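Beta-glucuronidase (uncultured Clostridium sp., PDB 6U7J) hydrolyses beta-D-glucuronides to release glucuronic acid, and probably takes part in the gut microbial reactivation of estrogens from their glucuronides. Local coordinates at residues B[150-155]-B[390-395]; B[194-199]-B[220-225]; B[489-494]-B[537-542]. All coordinates share one frame; numbering follows the deposited sequence.

Contact 1. Residues B[150-155]-B[390-395]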
loop_
_atom_site.group_PDB
_atom_site.type_symbol
_atom_site.label_atom_id
_atom_site.label_comp_id
_atom_site.label_asym_id
_atom_site.label_seq_id
_atom_site.Cartn_x
_atom_site.Cartn_y
_atom_site.Cartn_z
ATOM N N ASP B 150 -12.387 29.563 -26.288
ATOM C CA ASP B 150 -13.154 29.051 -27.419
ATOM C C ASP B 150 -12.670 27.683 -27.872
ATOM O O ASP B 150 -12.967 27.260 -28.994
ATOM C CB ASP B 150 -13.153 30.035 -28.590
ATOM C CG ASP B 150 -11.757 30.319 -29.128
ATOM O OD1 ASP B 150 -10.764 29.900 -28.502
ATOM O OD2 ASP B 150 -11.654 30.980 -30.185
ATOM N N CYS B 151 -11.929 26.983 -27.018
ATOM C CA CYS B 151 -11.620 25.577 -27.215
ATOM C C CYS B 151 -12.600 24.746 -26.401
ATOM O O CYS B 151 -13.284 25.251 -25.511
ATOM C CB CYS B 151 -10.183 25.270 -26.784
ATOM S SG CYS B 151 -8.930 26.229 -27.680
ATOM N N LEU B 152 -12.632 23.454 -26.699
ATOM C CA LEU B 152 -13.387 22.478 -25.921
ATOM C C LEU B 152 -12.470 21.288 -25.661
ATOM O O LEU B 152 -12.081 20.589 -26.617
ATOM C CB LEU B 152 -14.659 22.043 -26.646
ATOM C CG LEU B 152 -15.688 23.114 -27.005
ATOM C CD1 LEU B 152 -16.859 22.435 -27.663
ATOM C CD2 LEU B 152 -16.168 23.891 -25.777
ATOM N N PRO B 153 -12.104 20.998 -24.406
ATOM C CA PRO B 153 -12.476 21.680 -23.167
ATOM C C PRO B 153 -12.006 23.124 -23.092
ATOM O O PRO B 153 -11.086 23.532 -23.782
ATOM C CB PRO B 153 -11.779 20.841 -22.080
ATOM C CG PRO B 153 -11.567 19.504 -22.700
ATOM C CD PRO B 153 -11.281 19.802 -24.152
ATOM N N VAL B 154 -12.642 23.874 -22.221
ATOM C CA VAL B 154 -12.371 25.296 -22.062
ATOM C C VAL B 154 -11.165 25.474 -21.143
ATOM O O VAL B 154 -11.018 24.760 -20.143
ATOM C CB VAL B 154 -13.640 25.981 -21.511
ATOM C CG1 VAL B 154 -13.328 27.261 -20.793
ATOM C CG2 VAL B 154 -14.654 26.216 -22.648
ATOM N N GLY B 155 -10.286 26.420 -21.479
ATOM C CA GLY B 155 -9.211 26.803 -20.569
ATOM C C GLY B 155 -8.769 28.234 -20.804
ATOM O O GLY B 155 -9.433 28.958 -21.544
ATOM N N ALA B 390 -20.117 28.904 -31.580
ATOM C CA ALA B 390 -20.015 28.408 -32.950
ATOM C C ALA B 390 -19.118 27.177 -33.012
ATOM O O ALA B 390 -19.430 26.209 -33.716
ATOM C CB ALA B 390 -19.497 29.500 -33.882
ATOM N N TYR B 391 -18.023 27.179 -32.237
ATOM C CA TYR B 391 -17.147 26.013 -32.224
ATOM C C TYR B 391 -17.846 24.819 -31.569
ATOM O O TYR B 391 -17.716 23.680 -32.032
ATOM C CB TYR B 391 -15.828 26.363 -31.524
ATOM C CG TYR B 391 -14.909 25.174 -31.426
ATOM C CD1 TYR B 391 -14.381 24.598 -32.571
ATOM C CD2 TYR B 391 -14.610 24.596 -30.188
ATOM C CE1 TYR B 391 -13.565 23.500 -32.500
ATOM C CE2 TYR B 391 -13.783 23.498 -30.100
ATOM C CZ TYR B 391 -13.268 22.954 -31.260
ATOM O OH TYR B 391 -12.460 21.856 -31.197
ATOM N N HIS B 392 -18.640 25.079 -30.531
ATOM C CA HIS B 392 -19.408 24.033 -29.857
ATOM C C HIS B 392 -20.383 23.353 -30.823
ATOM O O HIS B 392 -20.489 22.119 -30.858
ATOM C CB HIS B 392 -20.134 24.673 -28.672
ATOM C CG HIS B 392 -20.705 23.710 -27.674
ATOM N ND1 HIS B 392 -21.124 24.120 -26.425
ATOM C CD2 HIS B 392 -20.963 22.384 -27.740
ATOM C CE1 HIS B 392 -21.603 23.085 -25.760
ATOM N NE2 HIS B 392 -21.505 22.016 -26.529
ATOM N N LYS B 393 -21.105 24.146 -31.624
ATOM C CA LYS B 393 -21.961 23.569 -32.662
ATOM C C LYS B 393 -21.149 22.754 -33.665
ATOM O O LYS B 393 -21.565 21.665 -34.080
ATOM C CB LYS B 393 -22.727 24.670 -33.401
ATOM C CG LYS B 393 -23.670 25.497 -32.556
ATOM C CD LYS B 393 -24.583 26.306 -33.470
ATOM C CE LYS B 393 -24.946 27.642 -32.868
ATOM N NZ LYS B 393 -25.705 28.481 -33.848
ATOM N N GLN B 394 -19.986 23.267 -34.074
ATOM C CA GLN B 394 -19.185 22.531 -35.046
ATOM C C GLN B 394 -18.700 21.196 -34.485
ATOM O O GLN B 394 -18.614 20.208 -35.223
ATOM C CB GLN B 394 -18.010 23.389 -35.512
ATOM C CG GLN B 394 -18.455 24.674 -36.193
ATOM C CD GLN B 394 -17.296 25.600 -36.526
ATOM O OE1 GLN B 394 -16.248 25.569 -35.867
ATOM N NE2 GLN B 394 -17.474 26.433 -37.555
ATOM N N VAL B 395 -18.365 21.137 -33.190
ATOM C CA VAL B 395 -17.911 19.855 -32.645
ATOM C C VAL B 395 -19.078 18.876 -32.560
ATOM O O VAL B 395 -18.911 17.670 -32.787
ATOM C CB VAL B 395 -17.220 20.064 -31.285
ATOM C CG1 VAL B 395 -17.016 18.737 -30.563
ATOM C CG2 VAL B 395 -15.878 20.763 -31.491
HETATM O O HOH W 1 -13.053 19.647 -29.142
HETATM O O HOH W 2 -10.639 22.673 -28.791
#
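Leu152 and Tyr391 lie alongside each other, their side chains running in opposite directions: Leu152 CG comes to 3.7 Å from Tyr391 CE2, and the leucine reaches on past the ring toward the helix backbone. At its end Leu152 CD1 sits 3.7 Å from His392 CA, close to the start of the imidazole as well, and brushes Val395 CG2 at 4.3 Å. The ring of Tyr391, meanwhile, meets loop backbone. Leu152 N lies at its edge, near the ring plane, 3.6 Å from Tyr391 CE2, while Asp150 O approaches Tyr391 CD2 obliquely to 3.3 Å. Tyr391 CG stands anti to its own backbone N (chi1 177°), which sends the ring off the helix and over to the loop; one helical turn on, Val395 CG2 packs on a face of the ring, offset toward the rim. No direct hydrogen bond joins the two segments. Two waters bridge them instead: one donates to Leu152 O (2.9 Å from the water oxygen), the other accepts from Leu152 N (3.0 Å), and each is also bonded to Tyr391 OH. The loop comes from the sugar-binding domain of this family 2 glycoside hydrolase, the helix 386-403 from its TIM barrel, and the contact is a buried seam between the two domains. A cis peptide bond before Pro153 bends the loop just beyond Leu152. Lys118 supplies a second link: its O is bonded to Tyr391 OH, its NZ to Asp150 O, and its charge makes a cation-pi contact with the tyrosine ring. Farther out, His392 is fixed through both ring nitrogens, ND1 to Tyr428 OH and NE2 to Ile414 O, while Val154 pairs through its backbone with Val366.

Contact 2. Residues B[194-199]-B[220-225]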
loop_
_atom_site.group_PDB
_atom_site.type_symbol
_atom_site.label_atom_id
_atom_site.label_comp_id
_atom_site.label_asym_id
_atom_site.label_seq_id
_atom_site.Cartn_x
_atom_site.Cartn_y
_atom_site.Cartn_z
ATOM N N PRO B 194 -10.919 3.919 -54.767
ATOM C CA PRO B 194 -11.076 4.363 -56.159
ATOM C C PRO B 194 -11.393 5.851 -56.216
ATOM O O PRO B 194 -11.890 6.443 -55.250
ATOM C CB PRO B 194 -12.251 3.522 -56.674
ATOM C CG PRO B 194 -12.267 2.301 -55.789
ATOM C CD PRO B 194 -11.818 2.790 -54.443
ATOM N N LYS B 195 -11.099 6.465 -57.373
ATOM C CA LYS B 195 -11.327 7.902 -57.512
ATOM C C LYS B 195 -12.810 8.258 -57.564
ATOM O O LYS B 195 -13.175 9.397 -57.250
ATOM C CB LYS B 195 -10.609 8.437 -58.749
ATOM C CG LYS B 195 -9.118 8.187 -58.728
ATOM C CD LYS B 195 -8.324 9.416 -59.131
ATOM C CE LYS B 195 -6.833 9.222 -58.816
ATOM N NZ LYS B 195 -5.939 10.111 -59.624
ATOM N N GLU B 196 -13.672 7.321 -57.930
ATOM C CA GLU B 196 -15.112 7.507 -57.795
ATOM C C GLU B 196 -15.568 6.598 -56.666
ATOM O O GLU B 196 -15.406 5.376 -56.757
ATOM C CB GLU B 196 -15.852 7.192 -59.099
ATOM C CG GLU B 196 -15.255 7.873 -60.335
ATOM C CD GLU B 196 -16.199 7.839 -61.549
ATOM O OE1 GLU B 196 -16.235 8.836 -62.312
ATOM O OE2 GLU B 196 -16.898 6.811 -61.738
ATOM N N TYR B 197 -16.138 7.185 -55.613
ATOM C CA TYR B 197 -16.188 6.479 -54.342
ATOM C C TYR B 197 -17.333 6.971 -53.467
ATOM O O TYR B 197 -17.855 8.083 -53.629
ATOM C CB TYR B 197 -14.871 6.653 -53.583
ATOM C CG TYR B 197 -14.691 8.060 -53.072
ATOM C CD1 TYR B 197 -14.166 9.055 -53.896
ATOM C CD2 TYR B 197 -15.056 8.404 -51.771
ATOM C CE1 TYR B 197 -13.997 10.340 -53.437
ATOM C CE2 TYR B 197 -14.896 9.695 -51.303
ATOM C CZ TYR B 197 -14.371 10.660 -52.140
ATOM O OH TYR B 197 -14.204 11.945 -51.685
ATOM N N ILE B 198 -17.659 6.142 -52.479
ATOM C CA ILE B 198 -18.705 6.441 -51.512
ATOM C C ILE B 198 -18.142 7.377 -50.446
ATOM O O ILE B 198 -17.161 7.042 -49.768
ATOM C CB ILE B 198 -19.251 5.149 -50.891
ATOM C CG1 ILE B 198 -19.838 4.255 -51.991
ATOM C CG2 ILE B 198 -20.281 5.458 -49.819
ATOM C CD1 ILE B 198 -19.743 2.768 -51.684
ATOM N N GLU B 199 -18.767 8.551 -50.296
ATOM C CA GLU B 199 -18.343 9.592 -49.361
ATOM C C GLU B 199 -19.027 9.489 -47.995
ATOM O O GLU B 199 -18.362 9.604 -46.960
ATOM C CB GLU B 199 -18.619 10.981 -49.946
ATOM C CG GLU B 199 -18.064 11.219 -51.344
ATOM C CD GLU B 199 -18.370 12.625 -51.866
ATOM O OE1 GLU B 199 -19.457 13.159 -51.574
ATOM O OE2 GLU B 199 -17.514 13.208 -52.559
ATOM N N THR B 220 -21.991 9.919 -52.977
ATOM C CA THR B 220 -20.780 9.668 -53.742
ATOM C C THR B 220 -20.326 10.961 -54.408
ATOM O O THR B 220 -21.035 11.971 -54.409
ATOM C CB THR B 220 -20.998 8.592 -54.814
ATOM O OG1 THR B 220 -21.631 9.183 -55.956
ATOM C CG2 THR B 220 -21.851 7.454 -54.293
ATOM N N ASN B 221 -19.124 10.919 -54.984
ATOM C CA ASN B 221 -18.619 12.022 -55.785
ATOM C C ASN B 221 -18.954 11.867 -57.271
ATOM O O ASN B 221 -18.296 12.492 -58.104
ATOM C CB ASN B 221 -17.105 12.182 -55.589
ATOM C CG ASN B 221 -16.307 11.024 -56.163
ATOM O OD1 ASN B 221 -16.773 9.888 -56.191
ATOM N ND2 ASN B 221 -15.092 11.308 -56.623
ATOM N N ALA B 222 -19.965 11.045 -57.615
ATOM C CA ALA B 222 -20.486 10.883 -58.985
ATOM C C ALA B 222 -21.939 10.398 -58.881
ATOM O O ALA B 222 -22.265 9.224 -59.097
ATOM C CB ALA B 222 -19.625 9.927 -59.816
ATOM N N GLU B 223 -22.841 11.334 -58.555
ATOM C CA GLU B 223 -24.230 11.038 -58.191
ATOM C C GLU B 223 -25.109 10.553 -59.345
ATOM O O GLU B 223 -26.307 10.868 -59.378
ATOM C CB GLU B 223 -24.892 12.285 -57.590
ATOM C CG GLU B 223 -24.081 13.016 -56.532
ATOM C CD GLU B 223 -24.927 13.440 -55.330
ATOM O OE1 GLU B 223 -24.373 13.485 -54.208
ATOM O OE2 GLU B 223 -26.137 13.733 -55.510
ATOM N N GLU B 224 -24.555 9.812 -60.298
ATOM C CA GLU B 224 -25.313 9.394 -61.476
ATOM C C GLU B 224 -24.936 8.018 -61.989
ATOM O O GLU B 224 -25.745 7.407 -62.697
ATOM C CB GLU B 224 -25.154 10.401 -62.625
ATOM C CG GLU B 224 -23.706 10.720 -63.010
ATOM C CD GLU B 224 -22.964 11.522 -61.951
ATOM O OE1 GLU B 224 -21.715 11.471 -61.927
ATOM O OE2 GLU B 224 -23.634 12.206 -61.146
ATOM N N LYS B 225 -23.748 7.511 -61.686
ATOM C CA LYS B 225 -23.470 6.123 -61.993
ATOM C C LYS B 225 -24.352 5.226 -61.130
ATOM O O LYS B 225 -24.960 5.661 -60.146
ATOM C CB LYS B 225 -21.989 5.817 -61.792
ATOM C CG LYS B 225 -21.068 6.870 -62.406
ATOM C CD LYS B 225 -20.974 6.737 -63.921
ATOM C CE LYS B 225 -19.841 7.606 -64.482
ATOM N NZ LYS B 225 -18.476 7.057 -64.178
#
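Where strands 198-208 and 211-220 meet at the open end of their hairpin, Ile198 and Thr220 form an antiparallel non-hydrogen-bonded pair, and the amide of Asn221 takes over from the strand ladder. Its two ends grip the incoming chain. Asn221 ND2 donates to Lys195 O at 2.8 Å, nearly straight (162°) and in the carbonyl plane, while Asn221 OD1 accepts from Tyr197 N at 2.8 Å, the donor tilted from the plane of the amide carbonyl. Together these two bonds hold the amide against rotation. Asn221 CG lies between the backbone N and the carbonyl carbon (chi1 68°), and the side chains of Asn221 and Tyr197 cross at about a right angle, bringing Asn221 ND2 to 3.5 Å from Tyr197 CE1, with the amide and ring planes 47° apart. The tyrosine ring also makes a cation-pi contact with Arg93. Backbone closure is slighter: Asn221 N reaches Tyr197 O in a weak bond, and Thr220 CA lies 3.3 Å from that same oxygen in a CA-H...O contact. Glu199 also crosses Asn221 at about a right angle, its OE2 3.2 Å from Asn221 CB. Nearer solvent, Lys225 NZ forms a salt bridge to Glu196, meeting OE2 on its syn lone pair at 2.9 Å and OE1 only weakly. Thr220 OG1 accepts from Ala222 N at 3.0 Å in an ST turn that leads the chain out of its strand. Ile198, Thr220 and Ala222 pack on Phe271 of the facing sheet, as expected for the immunoglobulin-like beta sandwich of family 2 glycoside hydrolases.

Contact 3. Residues B[489-494]-B[537-542]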
loop_
_atom_site.group_PDB
_atom_site.type_symbol
_atom_site.label_atom_id
_atom_site.label_comp_id
_atom_site.label_asym_id
_atom_site.label_seq_id
_atom_site.Cartn_x
_atom_site.Cartn_y
_atom_site.Cartn_z
ATOM N N THR B 489 -34.176 14.250 -1.243
ATOM C CA THR B 489 -34.747 15.590 -1.323
ATOM C C THR B 489 -34.334 16.282 -2.615
ATOM O O THR B 489 -35.163 16.887 -3.305
ATOM C CB THR B 489 -34.303 16.417 -0.116
ATOM O OG1 THR B 489 -34.880 15.873 1.075
ATOM C CG2 THR B 489 -34.742 17.861 -0.269
ATOM N N ASP B 490 -33.049 16.198 -2.964
ATOM C CA ASP B 490 -32.595 16.862 -4.178
ATOM C C ASP B 490 -33.221 16.225 -5.412
ATOM O O ASP B 490 -33.686 16.930 -6.311
ATOM C CB ASP B 490 -31.067 16.835 -4.256
ATOM C CG ASP B 490 -30.512 17.911 -5.176
ATOM O OD1 ASP B 490 -30.740 19.109 -4.909
ATOM O OD2 ASP B 490 -29.859 17.555 -6.179
ATOM N N LEU B 491 -33.260 14.891 -5.458
ATOM C CA LEU B 491 -33.874 14.198 -6.583
ATOM C C LEU B 491 -35.297 14.683 -6.818
ATOM O O LEU B 491 -35.706 14.915 -7.965
ATOM C CB LEU B 491 -33.882 12.689 -6.325
ATOM C CG LEU B 491 -32.564 11.940 -6.457
ATOM C CD1 LEU B 491 -32.774 10.486 -6.058
ATOM C CD2 LEU B 491 -32.059 12.062 -7.892
ATOM N N ILE B 492 -36.067 14.841 -5.739
ATOM C CA ILE B 492 -37.474 15.186 -5.891
ATOM C C ILE B 492 -37.618 16.625 -6.379
ATOM O O ILE B 492 -38.497 16.927 -7.197
ATOM C CB ILE B 492 -38.231 14.927 -4.575
ATOM C CG1 ILE B 492 -38.277 13.422 -4.284
ATOM C CG2 ILE B 492 -39.652 15.464 -4.662
ATOM C CD1 ILE B 492 -38.833 13.087 -2.913
ATOM N N LYS B 493 -36.740 17.525 -5.917
ATOM C CA LYS B 493 -36.761 18.902 -6.413
ATOM C C LYS B 493 -36.458 18.970 -7.914
ATOM O O LYS B 493 -37.091 19.743 -8.645
ATOM C CB LYS B 493 -35.781 19.769 -5.617
ATOM C CG LYS B 493 -36.174 19.896 -4.145
ATOM C CD LYS B 493 -35.506 21.068 -3.432
ATOM C CE LYS B 493 -34.000 20.913 -3.382
ATOM N NZ LYS B 493 -33.367 21.833 -2.386
ATOM N N TRP B 494 -35.507 18.163 -8.400
ATOM C CA TRP B 494 -35.197 18.168 -9.833
ATOM C C TRP B 494 -36.379 17.654 -10.654
ATOM O O TRP B 494 -36.657 18.157 -11.751
ATOM C CB TRP B 494 -33.946 17.323 -10.120
ATOM C CG TRP B 494 -32.630 17.976 -9.757
ATOM C CD1 TRP B 494 -31.871 17.726 -8.654
ATOM C CD2 TRP B 494 -31.925 18.974 -10.510
ATOM N NE1 TRP B 494 -30.741 18.509 -8.665
ATOM C CE2 TRP B 494 -30.749 19.282 -9.795
ATOM C CE3 TRP B 494 -32.177 19.641 -11.717
ATOM C CZ2 TRP B 494 -29.826 20.227 -10.243
ATOM C CZ3 TRP B 494 -31.259 20.580 -12.162
ATOM C CH2 TRP B 494 -30.099 20.863 -11.427
ATOM N N LYS B 537 -29.963 4.036 -1.914
ATOM C CA LYS B 537 -31.214 3.988 -1.168
ATOM C C LYS B 537 -32.132 5.132 -1.572
ATOM O O LYS B 537 -33.339 4.939 -1.735
ATOM C CB LYS B 537 -30.924 4.045 0.327
ATOM C CG LYS B 537 -32.113 3.717 1.194
ATOM C CD LYS B 537 -31.784 3.923 2.661
ATOM C CE LYS B 537 -32.904 4.693 3.357
ATOM N NZ LYS B 537 -33.372 4.018 4.600
ATOM N N ALA B 538 -31.565 6.331 -1.746
ATOM C CA ALA B 538 -32.361 7.485 -2.145
ATOM C C ALA B 538 -33.025 7.254 -3.498
ATOM O O ALA B 538 -34.233 7.457 -3.656
ATOM C CB ALA B 538 -31.481 8.734 -2.181
ATOM N N MET B 539 -32.245 6.828 -4.489
ATOM C CA MET B 539 -32.786 6.642 -5.829
ATOM C C MET B 539 -33.825 5.530 -5.864
ATOM O O MET B 539 -34.783 5.597 -6.645
ATOM C CB MET B 539 -31.660 6.335 -6.809
ATOM C CG MET B 539 -30.587 7.408 -6.888
ATOM S SD MET B 539 -29.306 6.903 -8.070
ATOM C CE MET B 539 -27.953 6.541 -6.940
ATOM N N ASP B 540 -33.650 4.501 -5.037
ATOM C CA ASP B 540 -34.609 3.408 -5.020
ATOM C C ASP B 540 -35.986 3.852 -4.539
ATOM O O ASP B 540 -36.975 3.171 -4.822
ATOM C CB ASP B 540 -34.075 2.273 -4.154
ATOM C CG ASP B 540 -33.029 1.450 -4.873
ATOM O OD1 ASP B 540 -32.905 1.602 -6.114
ATOM O OD2 ASP B 540 -32.336 0.651 -4.205
ATOM N N GLU B 541 -36.080 4.986 -3.847
ATOM C CA GLU B 541 -37.367 5.507 -3.397
ATOM C C GLU B 541 -37.980 6.526 -4.359
ATOM O O GLU B 541 -39.006 7.123 -4.030
ATOM C CB GLU B 541 -37.218 6.126 -2.005
ATOM C CG GLU B 541 -36.909 5.082 -0.961
ATOM C CD GLU B 541 -36.866 5.623 0.457
ATOM O OE1 GLU B 541 -37.197 6.812 0.680
ATOM O OE2 GLU B 541 -36.492 4.831 1.351
ATOM N N CYS B 542 -37.385 6.728 -5.533
ATOM C CA CYS B 542 -37.860 7.693 -6.519
ATOM C C CYS B 542 -38.204 6.960 -7.806
ATOM O O CYS B 542 -37.315 6.395 -8.454
ATOM C CB CYS B 542 -36.801 8.760 -6.785
ATOM S SG CYS B 542 -36.371 9.755 -5.347
#
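Leu491 and Cys542 meet in a wholly apolar contact that no hydrogen bond crosses. Leu491 CD1 does most of the touching, lying 3.7 Å from Cys542 SG and 3.9 Å from both CA and CG of Met539, so that this single methyl enters between the last turn of helix 525-540 and the cysteine just after it; Ala538 CB borders Leu491 CD1 more loosely at 4.4 Å. The leucine is extended, CD1 lying anti to CA (chi2 176°), which carries the methyl across to the other helix. Cys542 SG also comes to 4.0 Å from Leu491 CB, and Ile492 CG1 approaches Cys542 SG from the next position of the helix, at 4.3 Å. The thiol therefore rests against two consecutive residues of helix 480-498. Of the Met539 side chain, CG makes the contact; beyond it the chain leads away from Leu491.

Backbone bonds shape the receiving side. The chain turns through two bonds to residues three back, Glu541 N to Ala538 O and Cys542 N to Met539 O, where the helix gives way to the loop carrying Cys542, whose CB points toward Leu491. Among polar side chains, on the side of helix 480-498 that faces strand 465-468, Trp494 NE1 donates to Asp490 OD2 at 2.8 Å; the bond is bent (132°) and reaches the carboxylate from above its plane. Asp490 OD2 also takes part in a salt bridge with Arg469, and Glu541 OE1 is bonded to Tyr484 OH, a polar link from the segment after helix 525-540 to helix 480-498.

Both helices belong to the TIM barrel, flanking strand 502-506: Leu491 packs on Val502 and Val504, Met539 on Val504, and Leu491 also reaches Ile467 of strand 465-468.

From the N terminus, the sugar-binding domain comes first, and its loop 150-155 opens contact 1. Before that loop is closed, the chain enters the beta-sandwich domain, where contact 2 closes a short loop of little more than one hairpin, lying entirely within the long span of contact 1. The chain then runs into the TIM barrel, and helix 386-403 closes contact 1, joining first domain to last. Contact 3 follows in series, closing one strand-and-helix step inside the barrel. No two contacts touch: contacts 1 and 3 are about 17 Å apart at their nearest atoms, and contacts 2 and 3 lie on opposite sides of the chain's centre.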